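Local coordinates for protein 1-carboxybiuret hydrolase subunit AtzE (Pseudomonas sp., PDB 6C62) that hydrolyses 1-carboxybiuret to urea-1,3-dicarboxylate and ammonia, a step in the bacterial breakdown of atrazine, at residues P64-L69 and K108-V113; K74-I79 and L167-N172. All coordinates share one frame; numbering follows the deposited sequence.

Contact 1. Residues P64-L69 and K108-V113; sequences PPLAGL and KAAGAV
Three backbone hydrogen bonds join the loop Pro64-Leu69 to the end of a helix and the start of a strand in Lys108-Val113. Leu66 N bonds to Ala110 O at 2.9 Å, a bent bond of 139° at the hydrogen. Straighter are Gly68 N to Gly111 O, also 2.9 Å, and Val113 N to Leu69 O, 2.9 Å and almost linear at 175°. Gly111 O also receives a CA-H contact from Ala67, with Ala67 CA and Gly111 O 3.5 Å apart.

The turns explain the two glycines. Gly111 ends the helix in a Schellman motif with positive phi, and a side chain there would run into Ala67 CA and Pro64 CG. Gly68 takes the third position of the type II turn Leu66-Leu69, where at positive phi a CB would press on the carbonyl O of Ala67, a conformation that calls for glycine. This turn overlaps the type I turn Pro64-Ala67, the two sharing Leu66 and Ala67.

The Pro64 ring lays CB and CG in van der Waals contact against the Ala110 carbonyl, Pro64 CG lying 3.4 Å from Ala110 O. Apolar contacts fill in around the bonds. Leu66 has CG anti to its carbonyl carbon (chi1 -62°), which brings CD1 to 4.0 Å from Ala110 CB, and its own CB meets the Ala112 methyl. Alanines suit these places because their small side chains let the two backbones come close. Val113 rests CG2 on Gly68 CA.

Beyond the pair, Leu66 and Ala110 pack on helix 216-226, Leu66 and Leu69 on helix 3-11, and Val113 on helix 43-58. The contact thus leads into neighbouring parallel strands 70-74 and 113-118, where Val113 bonds to Tyr71.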
ATOM      1  N   PRO A  64      -8.733 -39.112  -2.249  1.00 20.66           N
ATOM      2  CA  PRO A  64      -8.536 -37.773  -2.792  1.00 21.02           C
ATOM      3  C   PRO A  64      -7.293 -37.740  -3.744  1.00 18.06           C
ATOM      4  O   PRO A  64      -6.514 -38.740  -3.850  1.00 17.82           O
ATOM      5  CB  PRO A  64      -8.440 -36.903  -1.526  1.00 21.93           C
ATOM      6  CG  PRO A  64      -7.824 -37.842  -0.540  1.00 21.94           C
ATOM      7  CD  PRO A  64      -8.479 -39.170  -0.814  1.00 21.44           C
ATOM      8  N   PRO A  65      -7.147 -36.667  -4.507  1.00 17.12           N
ATOM      9  CA  PRO A  65      -6.236 -36.675  -5.651  1.00 16.83           C
ATOM     10  C   PRO A  65      -4.759 -36.790  -5.340  1.00 16.29           C
ATOM     11  O   PRO A  65      -3.987 -37.187  -6.232  1.00 18.83           O
ATOM     12  CB  PRO A  65      -6.468 -35.314  -6.312  1.00 17.92           C
ATOM     13  CG  PRO A  65      -7.656 -34.810  -5.705  1.00 17.67           C
ATOM     14  CD  PRO A  65      -7.935 -35.436  -4.423  1.00 16.82           C
ATOM     15  N   LEU A  66      -4.348 -36.446  -4.131  1.00 14.84           N
ATOM     16  CA  LEU A  66      -2.926 -36.625  -3.742  1.00 14.48           C
ATOM     17  C   LEU A  66      -2.748 -37.743  -2.713  1.00 13.76           C
ATOM     18  O   LEU A  66      -1.755 -37.768  -1.977  1.00 13.75           O
ATOM     19  CB  LEU A  66      -2.362 -35.313  -3.181  1.00 14.17           C
ATOM     20  CG  LEU A  66      -2.357 -34.122  -4.182  1.00 15.64           C
ATOM     21  CD1 LEU A  66      -1.743 -32.892  -3.556  1.00 15.39           C
ATOM     22  CD2 LEU A  66      -1.617 -34.437  -5.443  1.00 16.14           C
ATOM     23  N   ALA A  67      -3.679 -38.674  -2.637  1.00 12.68           N
ATOM     24  CA  ALA A  67      -3.681 -39.668  -1.552  1.00 12.31           C
ATOM     25  C   ALA A  67      -2.416 -40.471  -1.440  1.00 12.09           C
ATOM     26  O   ALA A  67      -2.052 -41.214  -2.343  1.00 12.96           O
ATOM     27  CB  ALA A  67      -4.880 -40.624  -1.685  1.00 13.04           C
ATOM     28  N   GLY A  68      -1.719 -40.278  -0.333  1.00 12.58           N
ATOM     29  CA  GLY A  68      -0.514 -41.013   0.004  1.00 13.01           C
ATOM     30  C   GLY A  68       0.782 -40.390  -0.483  1.00 12.50           C
ATOM     31  O   GLY A  68       1.849 -40.938  -0.230  1.00 13.96           O
ATOM     32  N   LEU A  69       0.715 -39.257  -1.177  1.00 12.95           N
ATOM     33  CA  LEU A  69       1.901 -38.639  -1.816  1.00 12.86           C
ATOM     34  C   LEU A  69       2.757 -37.956  -0.747  1.00 12.98           C
ATOM     35  O   LEU A  69       2.292 -37.085  -0.042  1.00 12.63           O
ATOM     36  CB  LEU A  69       1.485 -37.632  -2.873  1.00 13.76           C
ATOM     37  CG  LEU A  69       2.649 -37.067  -3.706  1.00 14.63           C
ATOM     38  CD1 LEU A  69       3.106 -38.065  -4.746  1.00 16.42           C
ATOM     39  CD2 LEU A  69       2.298 -35.803  -4.405  1.00 16.09           C
ATOM     40  N   LYS A 108      -2.880 -31.699   3.034  1.00 16.60           N
ATOM     41  CA  LYS A 108      -3.363 -32.737   3.933  1.00 17.06           C
ATOM     42  C   LYS A 108      -4.802 -33.218   3.533  1.00 16.11           C
ATOM     43  O   LYS A 108      -5.020 -34.420   3.419  1.00 14.31           O
ATOM     44  CB  LYS A 108      -3.336 -32.262   5.376  1.00 18.80           C
ATOM     45  CG  LYS A 108      -3.935 -33.267   6.309  1.00 24.74           C
ATOM     46  CD  LYS A 108      -3.786 -32.871   7.760  1.00 29.59           C
ATOM     47  CE  LYS A 108      -5.051 -33.195   8.558  1.00 37.85           C
ATOM     48  NZ  LYS A 108      -4.985 -34.241   9.659  1.00 41.30           N
ATOM     49  N   ALA A 109      -5.718 -32.277   3.293  1.00 15.11           N
ATOM     50  CA  ALA A 109      -7.093 -32.574   2.850  1.00 15.35           C
ATOM     51  C   ALA A 109      -7.100 -33.312   1.521  1.00 14.87           C
ATOM     52  O   ALA A 109      -8.017 -34.054   1.267  1.00 15.84           O
ATOM     53  CB  ALA A 109      -7.968 -31.301   2.738  1.00 14.54           C
ATOM     54  N   ALA A 110      -6.125 -33.045   0.641  1.00 13.16           N
ATOM     55  CA  ALA A 110      -6.021 -33.773  -0.591  1.00 13.57           C
ATOM     56  C   ALA A 110      -5.343 -35.162  -0.443  1.00 12.94           C
ATOM     57  O   ALA A 110      -5.212 -35.861  -1.414  1.00 13.26           O
ATOM     58  CB  ALA A 110      -5.267 -32.931  -1.621  1.00 14.24           C
ATOM     59  N   GLY A 111      -4.931 -35.535   0.766  1.00 12.61           N
ATOM     60  CA  GLY A 111      -4.432 -36.886   1.071  1.00 13.54           C
ATOM     61  C   GLY A 111      -2.927 -36.949   1.131  1.00 13.09           C
ATOM     62  O   GLY A 111      -2.409 -38.004   1.299  1.00 13.08           O
ATOM     63  N   ALA A 112      -2.228 -35.816   0.954  1.00 13.76           N
ATOM     64  CA  ALA A 112      -0.784 -35.838   0.971  1.00 12.75           C
ATOM     65  C   ALA A 112      -0.255 -36.043   2.393  1.00 12.09           C
ATOM     66  O   ALA A 112      -0.892 -35.693   3.382  1.00 12.59           O
ATOM     67  CB  ALA A 112      -0.223 -34.608   0.306  1.00 12.33           C
ATOM     68  N   VAL A 113       0.943 -36.590   2.460  1.00 11.52           N
ATOM     69  CA  VAL A 113       1.597 -37.030   3.695  1.00 11.66           C
ATOM     70  C   VAL A 113       2.865 -36.234   3.972  1.00 11.92           C
ATOM     71  O   VAL A 113       3.872 -36.304   3.201  1.00 12.63           O
ATOM     72  CB  VAL A 113       1.956 -38.536   3.572  1.00 11.58           C
ATOM     73  CG1 VAL A 113       2.760 -39.014   4.765  1.00 12.50           C
ATOM     74  CG2 VAL A 113       0.668 -39.356   3.441  1.00 11.86           C
TER

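Contact 2. Residues K74-I79 and L167-N172; sequences KNLFDI and LGSDTN
Lys74 NZ donates a hydrogen bond to Ser169 OG at 2.8 Å, while its backbone N bonds to Leu167 O at 3.0 Å, nearly straight at 164°. The second bond pairs the end of strand 70-74 with parallel strand 165-170. In Lys74, CG anti to the backbone N (chi1 -171°) and an extended chain beyond it carry the methylenes past Gly168 and bring NZ to the serine; Lys74 CD lies 4.1 Å from Gly168 CA.

Leu76 closes on the same hydroxyl, its CD2 3.4 Å from Ser169 OG. Phe77, brought back by the type I turn Lys74-Phe77, crosses Leu167 at about a right angle. Leu167 CD1 makes a CH-pi contact over one face, 4.3 Å from the ring centroid, while Gly168 O lies at the ring edge, 3.7 Å from Phe77 CZ. A flat ring suits this place by offering a face to the leucine and an edge to the carbonyl.

Ser150 and Ser151 also bond to Lys74 NZ. With an alanine here the amine is gone, and Ser169 OG and these two hydroxyls would probably lose their shared partner. Lys74, Ser150 and the probable nucleophile Ser174 correspond to the amidase-family Ser-cisSer-Lys triad; the Ser169 bond is consistent with a second-shell residue helping to position the amine.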
ATOM      1  N   LYS A  74       9.319 -25.928   3.038  1.00  8.97           N
ATOM      2  CA  LYS A  74      10.276 -24.953   3.528  1.00  8.89           C
ATOM      3  C   LYS A  74       9.916 -24.546   4.957  1.00  9.13           C
ATOM      4  O   LYS A  74       8.719 -24.398   5.295  1.00  8.39           O
ATOM      5  CB  LYS A  74      10.226 -23.765   2.586  1.00  9.11           C
ATOM      6  CG  LYS A  74      11.299 -22.720   2.799  1.00  9.20           C
ATOM      7  CD  LYS A  74      11.128 -21.652   1.723  1.00  9.11           C
ATOM      8  CE  LYS A  74      12.272 -20.663   1.754  1.00  9.32           C
ATOM      9  NZ  LYS A  74      12.129 -19.722   0.610  1.00  9.26           N
ATOM     10  N   ASN A  75      10.925 -24.433   5.829  1.00  9.72           N
ATOM     11  CA  ASN A  75      10.660 -24.292   7.256  1.00  9.40           C
ATOM     12  C   ASN A  75      10.182 -22.906   7.686  1.00  9.86           C
ATOM     13  O   ASN A  75      10.103 -22.639   8.871  1.00 10.11           O
ATOM     14  CB  ASN A  75      11.803 -24.867   8.084  1.00 10.52           C
ATOM     15  CG  ASN A  75      13.069 -24.003   8.136  1.00 11.08           C
ATOM     16  OD1 ASN A  75      13.043 -22.810   7.878  1.00 11.98           O
ATOM     17  ND2 ASN A  75      14.190 -24.644   8.439  1.00 10.24           N
ATOM     18  N   LEU A  76       9.829 -22.018   6.739  1.00  9.18           N
ATOM     19  CA  LEU A  76       8.964 -20.879   7.054  1.00  9.41           C
ATOM     20  C   LEU A  76       7.422 -21.230   7.101  1.00  9.29           C
ATOM     21  O   LEU A  76       6.611 -20.375   7.494  1.00  8.50           O
ATOM     22  CB  LEU A  76       9.251 -19.717   6.122  1.00  9.82           C
ATOM     23  CG  LEU A  76       9.097 -19.885   4.606  1.00 10.40           C
ATOM     24  CD1 LEU A  76       7.647 -20.017   4.228  1.00 10.90           C
ATOM     25  CD2 LEU A  76       9.695 -18.697   3.835  1.00 11.21           C
ATOM     26  N   PHE A  77       7.043 -22.463   6.741  1.00  8.55           N
ATOM     27  CA  PHE A  77       5.670 -22.887   6.834  1.00  9.63           C
ATOM     28  C   PHE A  77       5.424 -23.428   8.239  1.00 10.16           C
ATOM     29  O   PHE A  77       6.213 -24.263   8.747  1.00  9.99           O
ATOM     30  CB  PHE A  77       5.259 -23.980   5.839  1.00  9.83           C
ATOM     31  CG  PHE A  77       5.109 -23.526   4.416  1.00  9.99           C
ATOM     32  CD1 PHE A  77       6.195 -23.382   3.583  1.00 10.23           C
ATOM     33  CD2 PHE A  77       3.854 -23.215   3.905  1.00 10.78           C
ATOM     34  CE1 PHE A  77       6.046 -22.963   2.236  1.00  9.78           C
ATOM     35  CE2 PHE A  77       3.682 -22.802   2.607  1.00 10.58           C
ATOM     36  CZ  PHE A  77       4.789 -22.665   1.748  1.00 10.01           C
ATOM     37  N   ASP A  78       4.323 -22.975   8.835  1.00 11.03           N
ATOM     38  CA  ASP A  78       3.874 -23.480  10.170  1.00 11.97           C
ATOM     39  C   ASP A  78       3.435 -24.918  10.007  1.00 11.14           C
ATOM     40  O   ASP A  78       2.652 -25.243   9.085  1.00 11.41           O
ATOM     41  CB  ASP A  78       2.648 -22.706  10.694  1.00 14.02           C
ATOM     42  CG  ASP A  78       2.982 -21.302  11.272  1.00 19.06           C
ATOM     43  OD1 ASP A  78       4.174 -20.926  11.438  1.00 22.88           O
ATOM     44  OD2 ASP A  78       2.005 -20.538  11.543  1.00 19.26           O
ATOM     45  N   ILE A  79       3.957 -25.762  10.873  1.00 10.76           N
ATOM     46  CA  ILE A  79       3.600 -27.167  11.006  1.00 12.16           C
ATOM     47  C   ILE A  79       3.123 -27.294  12.461  1.00 13.83           C
ATOM     48  O   ILE A  79       3.844 -26.935  13.404  1.00 12.17           O
ATOM     49  CB  ILE A  79       4.784 -28.106  10.748  1.00 11.98           C
ATOM     50  CG1 ILE A  79       5.315 -27.967   9.335  1.00 12.41           C
ATOM     51  CG2 ILE A  79       4.341 -29.548  10.997  1.00 12.30           C
ATOM     52  CD1 ILE A  79       6.608 -28.711   9.087  1.00 13.00           C
ATOM     53  N   LEU A 167       7.009 -27.618  -0.933  1.00 10.55           N
ATOM     54  CA  LEU A 167       6.589 -26.206  -0.954  1.00 10.67           C
ATOM     55  C   LEU A 167       7.743 -25.293  -0.681  1.00 10.40           C
ATOM     56  O   LEU A 167       8.542 -25.573   0.180  1.00  9.94           O
ATOM     57  CB  LEU A 167       5.464 -25.942   0.028  1.00 11.13           C
ATOM     58  CG  LEU A 167       4.190 -26.717  -0.154  1.00 10.46           C
ATOM     59  CD1 LEU A 167       3.103 -26.144   0.727  1.00 10.93           C
ATOM     60  CD2 LEU A 167       3.730 -26.747  -1.605  1.00 11.60           C
ATOM     61  N   GLY A 168       7.793 -24.196  -1.427  1.00 11.10           N
ATOM     62  CA  GLY A 168       8.735 -23.122  -1.223  1.00 11.16           C
ATOM     63  C   GLY A 168       8.081 -21.754  -1.208  1.00 11.28           C
ATOM     64  O   GLY A 168       6.838 -21.634  -1.218  1.00 10.06           O
ATOM     65  N   SER A 169       8.945 -20.734  -1.143  1.00 10.90           N
ATOM     66  CA  SER A 169       8.524 -19.359  -1.294  1.00 10.66           C
ATOM     67  C   SER A 169       9.395 -18.705  -2.321  1.00 10.34           C
ATOM     68  O   SER A 169      10.531 -19.128  -2.580  1.00  8.68           O
ATOM     69  CB  SER A 169       8.512 -18.569   0.033  1.00 11.49           C
ATOM     70  OG  SER A 169       9.793 -18.135   0.448  1.00 12.66           O
ATOM     71  N   ASP A 170       8.831 -17.675  -2.941  1.00 10.67           N
ATOM     72  CA  ASP A 170       9.477 -16.917  -3.995  1.00 10.56           C
ATOM     73  C   ASP A 170       9.064 -15.439  -3.898  1.00 11.11           C
ATOM     74  O   ASP A 170       7.909 -15.073  -4.136  1.00 10.55           O
ATOM     75  CB  ASP A 170       9.100 -17.528  -5.390  1.00  9.61           C
ATOM     76  CG  ASP A 170       9.961 -16.950  -6.549  1.00  9.23           C
ATOM     77  OD1 ASP A 170      10.125 -15.718  -6.606  1.00  9.14           O
ATOM     78  OD2 ASP A 170      10.445 -17.732  -7.415  1.00  9.08           O
ATOM     79  N   THR A 171      10.015 -14.597  -3.531  1.00 11.62           N
ATOM     80  CA  THR A 171       9.782 -13.185  -3.472  1.00 12.45           C
ATOM     81  C   THR A 171      10.403 -12.532  -4.691  1.00 13.14           C
ATOM     82  O   THR A 171       9.689 -11.865  -5.463  1.00 14.04           O
ATOM     83  CB  THR A 171      10.356 -12.640  -2.155  1.00 13.83           C
ATOM     84  OG1 THR A 171       9.723 -13.314  -1.099  1.00 15.02           O
ATOM     85  CG2 THR A 171      10.050 -11.162  -1.984  1.00 13.20           C
ATOM     86  N   ASN A 172      11.692 -12.767  -4.880  1.00 12.00           N
ATOM     87  CA  ASN A 172      12.466 -12.249  -5.999  1.00 11.72           C
ATOM     88  C   ASN A 172      13.149 -13.365  -6.800  1.00 11.14           C
ATOM     89  O   ASN A 172      14.042 -13.083  -7.607  1.00 11.10           O
ATOM     90  CB  ASN A 172      13.533 -11.340  -5.429  1.00 13.36           C
ATOM     91  CG  ASN A 172      12.935 -10.103  -4.737  1.00 14.15           C
ATOM     92  OD1 ASN A 172      12.171  -9.354  -5.354  1.00 15.00           O
ATOM     93  ND2 ASN A 172      13.275  -9.906  -3.445  1.00 15.39           N
TER

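The centres of contacts 1 and 2 lie about 19 Å apart and their nearest atoms about 8 Å, without touching. Along the chain the segments alternate: 64-69, 74-79, 108-113, 167-172. Strand 70-74 connects the first segments of the two contacts, and helix 102-109, which ends in contact 1, also sends Leu103 and Leu107 onto Leu167 of contact 2. Both contacts border one mixed sheet, in which strand 70-74 lies between parallel strands 113-118 and 165-170. Contact 1 stands where strands 70-74 and 113-118 begin, away from the annotated sites; contact 2 is deep in the chain, at the strand end bearing the probable catalytic lysine of the amidase fold.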